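Local coordinates for protein luciferase-like monooxygenase (PDB 4US5) that probably acts as a flavin-dependent monooxygenase of the bacterial luciferase-like family, inserting oxygen into its substrate, at residues Ala173-Ala178 against Arg200-Thr205; Glu179-Leu184 against Asp204-Ala209. One frame throughout, in Å; residues are numbered along the deposited sequence.

Interaction 1: residues Ala173-Ala178 against Arg200-Thr205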
loop_
_atom_site.group_PDB
_atom_site.type_symbol
_atom_site.label_atom_id
_atom_site.label_comp_id
_atom_site.label_asym_id
_atom_site.label_seq_id
_atom_site.Cartn_x
_atom_site.Cartn_y
_atom_site.Cartn_z
ATOM N N ALA B 173 22.846 -1.551 -9.573
ATOM C CA ALA B 173 23.989 -0.682 -9.419
ATOM C C ALA B 173 25.273 -1.520 -9.496
ATOM O O ALA B 173 26.219 -1.279 -8.753
ATOM C CB ALA B 173 23.909 0.016 -8.098
ATOM N N SER B 174 25.266 -2.467 -10.419
ATOM C CA SER B 174 26.352 -3.438 -10.588
ATOM C C SER B 174 26.302 -4.024 -11.982
ATOM O O SER B 174 25.248 -4.104 -12.605
ATOM C CB SER B 174 26.245 -4.556 -9.554
ATOM O OG SER B 174 25.140 -5.419 -9.797
ATOM N N VAL B 175 27.461 -4.474 -12.466
ATOM C CA VAL B 175 27.513 -5.176 -13.751
ATOM C C VAL B 175 26.732 -6.481 -13.688
ATOM O O VAL B 175 26.033 -6.846 -14.634
ATOM C CB VAL B 175 28.974 -5.443 -14.198
ATOM C CG1 VAL B 175 29.008 -6.226 -15.518
ATOM C CG2 VAL B 175 29.701 -4.138 -14.375
ATOM N N SER B 176 26.788 -7.148 -12.545
ATOM C CA SER B 176 26.052 -8.382 -12.354
ATOM C C SER B 176 24.533 -8.204 -12.547
ATOM O O SER B 176 23.864 -9.029 -13.177
ATOM C CB SER B 176 26.420 -8.917 -10.951
ATOM O OG SER B 176 25.341 -9.087 -10.072
ATOM N N SER B 177 23.985 -7.103 -12.045
ATOM C CA SER B 177 22.538 -6.865 -12.200
ATOM C C SER B 177 22.180 -6.656 -13.648
ATOM O O SER B 177 21.115 -7.047 -14.099
ATOM C CB SER B 177 22.097 -5.642 -11.323
ATOM O OG SER B 177 22.764 -4.461 -11.723
ATOM N N ALA B 178 23.064 -5.983 -14.374
ATOM C CA ALA B 178 22.848 -5.701 -15.758
ATOM C C ALA B 178 22.832 -7.030 -16.576
ATOM O O ALA B 178 22.058 -7.166 -17.507
ATOM C CB ALA B 178 23.932 -4.758 -16.275
ATOM N N ARG B 200 29.315 2.853 -17.558
ATOM C CA ARG B 200 29.508 2.540 -18.962
ATOM C C ARG B 200 29.519 1.036 -19.216
ATOM O O ARG B 200 28.807 0.537 -20.105
ATOM C CB ARG B 200 30.790 3.206 -19.483
ATOM C CG ARG B 200 31.067 2.894 -20.950
ATOM C CD ARG B 200 32.333 3.569 -21.390
ATOM N NE ARG B 200 32.198 5.024 -21.560
ATOM C CZ ARG B 200 31.696 5.622 -22.629
ATOM N NH1 ARG B 200 31.198 4.927 -23.629
ATOM N NH2 ARG B 200 31.682 6.928 -22.703
ATOM N N GLU B 201 30.269 0.300 -18.429
ATOM C CA GLU B 201 30.357 -1.156 -18.608
ATOM C C GLU B 201 29.016 -1.834 -18.398
ATOM O O GLU B 201 28.626 -2.728 -19.171
ATOM C CB GLU B 201 31.415 -1.782 -17.674
ATOM C CG GLU B 201 31.542 -3.290 -17.812
ATOM C CD GLU B 201 32.521 -3.944 -16.845
ATOM O OE1 GLU B 201 33.242 -3.239 -16.111
ATOM O OE2 GLU B 201 32.573 -5.185 -16.830
ATOM N N ALA B 202 28.312 -1.441 -17.338
ATOM C CA ALA B 202 27.022 -2.031 -17.020
ATOM C C ALA B 202 26.009 -1.828 -18.129
ATOM O O ALA B 202 25.352 -2.775 -18.527
ATOM C CB ALA B 202 26.488 -1.488 -15.692
HETATM N N MSE B 203 25.905 -0.615 -18.645
HETATM C CA MSE B 203 24.947 -0.308 -19.669
HETATM C C MSE B 203 25.344 -0.981 -20.990
HETATM O O MSE B 203 24.489 -1.439 -21.740
HETATM C CB MSE B 203 24.753 1.189 -19.798
HETATM C CG MSE B 203 24.185 1.787 -18.481
HETATM SE SE MSE B 203 22.258 1.367 -18.330
HETATM C CE MSE B 203 21.567 2.939 -19.281
ATOM N N ASP B 204 26.644 -1.045 -21.268
ATOM C CA ASP B 204 27.138 -1.814 -22.458
ATOM C C ASP B 204 26.758 -3.285 -22.342
ATOM O O ASP B 204 26.242 -3.866 -23.294
ATOM C CB ASP B 204 28.660 -1.688 -22.583
ATOM C CG ASP B 204 29.096 -0.346 -23.168
ATOM O OD1 ASP B 204 28.238 0.389 -23.674
ATOM O OD2 ASP B 204 30.314 -0.031 -23.108
ATOM N N THR B 205 27.020 -3.869 -21.176
ATOM C CA THR B 205 26.737 -5.277 -20.893
ATOM C C THR B 205 25.267 -5.616 -21.012
ATOM O O THR B 205 24.885 -6.635 -21.627
ATOM C CB THR B 205 27.239 -5.660 -19.496
ATOM O OG1 THR B 205 28.663 -5.531 -19.476
ATOM C CG2 THR B 205 26.884 -7.092 -19.133
#
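Val175 lies across the extended side chain of Glu201, the two crossing at about a right angle with Val175 CG2 3.8 Å from Glu201 CD. This methyl is nearly equidistant from CG, CD and both carboxylate oxygens of Glu201. The other branch, Val175 CG1, is held trans to the backbone N (chi1 178°), which brings it against both Glu201 OE2 and Thr205 OG1, the latter at 4.0 Å. This hydroxyl is fixed by its own helix: OG1 donates to Glu201 O over 2.8 Å from above the carbonyl plane, while Thr205 N uses the other face of the same oxygen. One turn further along, Ala178 CB sits 3.3 Å from Ala202 O, a close approach of a methyl to a backbone oxygen, and Ala178 CB meets Ala202 CB at 4.2 Å. The helix carrying Val175 is started by Ser174, an N-cap whose OG accepts from Ser177 N at 3.0 Å. Ser177 OG answers with a 2.7 Å bond to Ser174 O, and Tyr188 also bonds to this hydroxyl. This packing of a valine, a glutamate, a threonine and two alanines joins two successive outer helices of the TIM barrel, those that follow strands 167-172 and 188-191.

Interaction 2: residues Glu179-Leu184 against Asp204-Ala209; sequences EAAARL and DTYRAA
The hydroxyl of Tyr206 is gripped twice, giving a hydrogen bond to Leu186 O and taking one from Arg220 N, and these bonds fix the far end of a ring that packs against Ala181 and Ala182. CG anti to the backbone N (chi1 173°) sends the side chain outward from its helix, so that the ring comes alongside these two alanines. Ala182 N lies at the ring edge, in its plane, 3.8 Å from Tyr206 CD1, and the methyl of Ala181 comes obliquely to within 3.8 Å of Tyr206 CE1. Putting a phenylalanine here would probably leave Leu186 O and Arg220 N without the hydroxyl they share and the ring less firmly anchored. Ala182 is the residue of 179-184 most covered by the other helix: its CB rests 3.5 Å from Tyr206 O and 3.7 Å from Ala209 CB, so it packs onto backbone as much as onto side chain. At the outer margin the aliphatic part of Glu179 does the touching, CG lying 3.6 Å from Thr205 CG2, while its carboxylate runs on beyond. With no more than methyls on Ala181, Ala182 and Ala209, the two short helical segments approach to 8.1 Å between axes, at 21° from parallel. Arg207, turned from the interface, bridges to Asp204 and also bonds to Ala304 O. The pair of helices is laid side by side on the barrel's outside: Tyr206 meets Tyr188 of strand 188-191 ring to ring, and on the other flank Ala180 and Arg183 touch Trp138 of helix 134-147.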
loop_
_atom_site.group_PDB
_atom_site.type_symbol
_atom_site.label_atom_id
_atom_site.label_comp_id
_atom_site.label_asym_id
_atom_site.label_seq_id
_atom_site.Cartn_x
_atom_site.Cartn_y
_atom_site.Cartn_z
ATOM N N GLU B 179 23.712 -7.968 -16.204
ATOM C CA GLU B 179 23.725 -9.328 -16.800
ATOM C C GLU B 179 22.430 -10.048 -16.542
ATOM O O GLU B 179 21.874 -10.688 -17.421
ATOM C CB GLU B 179 24.899 -10.154 -16.235
ATOM C CG GLU B 179 26.245 -9.732 -16.803
ATOM C CD GLU B 179 27.456 -10.263 -16.021
ATOM O OE1 GLU B 179 27.291 -10.933 -14.972
ATOM O OE2 GLU B 179 28.597 -9.984 -16.465
ATOM N N ALA B 180 21.920 -9.924 -15.318
ATOM C CA ALA B 180 20.659 -10.579 -14.957
ATOM C C ALA B 180 19.475 -9.992 -15.715
ATOM O O ALA B 180 18.665 -10.721 -16.277
ATOM C CB ALA B 180 20.432 -10.505 -13.460
ATOM N N ALA B 181 19.416 -8.657 -15.796
ATOM C CA ALA B 181 18.362 -8.004 -16.533
ATOM C C ALA B 181 18.398 -8.393 -17.990
ATOM O O ALA B 181 17.358 -8.611 -18.625
ATOM C CB ALA B 181 18.485 -6.489 -16.404
ATOM N N ALA B 182 19.613 -8.469 -18.545
ATOM C CA ALA B 182 19.794 -8.910 -19.934
ATOM C C ALA B 182 19.302 -10.342 -20.149
ATOM O O ALA B 182 18.522 -10.611 -21.054
ATOM C CB ALA B 182 21.259 -8.806 -20.316
ATOM N N ARG B 183 19.737 -11.228 -19.270
ATOM C CA ARG B 183 19.380 -12.625 -19.330
ATOM C C ARG B 183 17.867 -12.803 -19.316
ATOM O O ARG B 183 17.314 -13.652 -20.026
ATOM C CB ARG B 183 20.046 -13.347 -18.166
ATOM C CG ARG B 183 19.823 -14.838 -18.095
ATOM C CD ARG B 183 20.725 -15.464 -17.035
ATOM N NE ARG B 183 20.219 -15.178 -15.699
ATOM C CZ ARG B 183 20.859 -14.495 -14.747
ATOM N NH1 ARG B 183 22.096 -13.990 -14.927
ATOM N NH2 ARG B 183 20.246 -14.306 -13.585
ATOM N N LEU B 184 17.193 -12.013 -18.495
ATOM C CA LEU B 184 15.759 -12.175 -18.248
ATOM C C LEU B 184 14.894 -11.349 -19.186
ATOM O O LEU B 184 13.666 -11.444 -19.156
ATOM C CB LEU B 184 15.437 -11.826 -16.780
ATOM C CG LEU B 184 16.087 -12.745 -15.750
ATOM C CD1 LEU B 184 15.959 -12.165 -14.348
ATOM C CD2 LEU B 184 15.483 -14.135 -15.808
ATOM N N ASP B 204 26.644 -1.045 -21.268
ATOM C CA ASP B 204 27.138 -1.814 -22.458
ATOM C C ASP B 204 26.758 -3.285 -22.342
ATOM O O ASP B 204 26.242 -3.866 -23.294
ATOM C CB ASP B 204 28.660 -1.688 -22.583
ATOM C CG ASP B 204 29.096 -0.346 -23.168
ATOM O OD1 ASP B 204 28.238 0.389 -23.674
ATOM O OD2 ASP B 204 30.314 -0.031 -23.108
ATOM N N THR B 205 27.020 -3.869 -21.176
ATOM C CA THR B 205 26.737 -5.277 -20.893
ATOM C C THR B 205 25.267 -5.616 -21.012
ATOM O O THR B 205 24.885 -6.635 -21.627
ATOM C CB THR B 205 27.239 -5.660 -19.496
ATOM O OG1 THR B 205 28.663 -5.531 -19.476
ATOM C CG2 THR B 205 26.884 -7.092 -19.133
ATOM N N TYR B 206 24.417 -4.752 -20.458
ATOM C CA TYR B 206 22.976 -4.924 -20.574
ATOM C C TYR B 206 22.536 -5.055 -22.031
ATOM O O TYR B 206 21.787 -5.978 -22.391
ATOM C CB TYR B 206 22.225 -3.728 -19.930
ATOM C CG TYR B 206 20.752 -3.762 -20.148
ATOM C CD1 TYR B 206 19.985 -4.823 -19.666
ATOM C CD2 TYR B 206 20.094 -2.727 -20.765
ATOM C CE1 TYR B 206 18.605 -4.856 -19.850
ATOM C CE2 TYR B 206 18.724 -2.753 -20.948
ATOM C CZ TYR B 206 17.983 -3.811 -20.487
ATOM O OH TYR B 206 16.614 -3.816 -20.677
ATOM N N ARG B 207 22.985 -4.130 -22.854
ATOM C CA ARG B 207 22.633 -4.106 -24.259
ATOM C C ARG B 207 23.226 -5.280 -25.022
ATOM O O ARG B 207 22.521 -5.915 -25.797
ATOM C CB ARG B 207 23.038 -2.789 -24.908
ATOM C CG ARG B 207 22.106 -1.646 -24.503
ATOM C CD ARG B 207 22.544 -0.328 -25.068
ATOM N NE ARG B 207 23.814 0.071 -24.488
ATOM C CZ ARG B 207 24.548 1.070 -24.929
ATOM N NH1 ARG B 207 24.123 1.805 -25.960
ATOM N NH2 ARG B 207 25.701 1.352 -24.329
ATOM N N ALA B 208 24.501 -5.557 -24.802
ATOM C CA ALA B 208 25.202 -6.653 -25.528
ATOM C C ALA B 208 24.634 -8.050 -25.213
ATOM O O ALA B 208 24.392 -8.841 -26.127
ATOM C CB ALA B 208 26.670 -6.616 -25.213
ATOM N N ALA B 209 24.394 -8.327 -23.934
ATOM C CA ALA B 209 23.905 -9.621 -23.478
ATOM C C ALA B 209 22.371 -9.793 -23.560
ATOM O O ALA B 209 21.842 -10.864 -23.238
ATOM C CB ALA B 209 24.390 -9.876 -22.058
#

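Overall arrangement
Interactions 1 and 2 are successive parts of a single interface between helix 175-184 and helix 199-209, their centres 8 Å apart. Thr205 serves both, offering its hydroxyl side to the first and its methyl to the second, and Ala178 O of interaction 1 packs 3.8 Å from Tyr206 CD1 of interaction 2. Tyr188, on the strand between the helices, touches Ala178 and Tyr206 alike and so lies beneath both contacts. The interface runs outward, its centres about 16 and 19 Å from the centre of the chain. Bound sodium ions remain distant, about 12 Å from the side chain of Ser174 and 14 Å from that of Ala181.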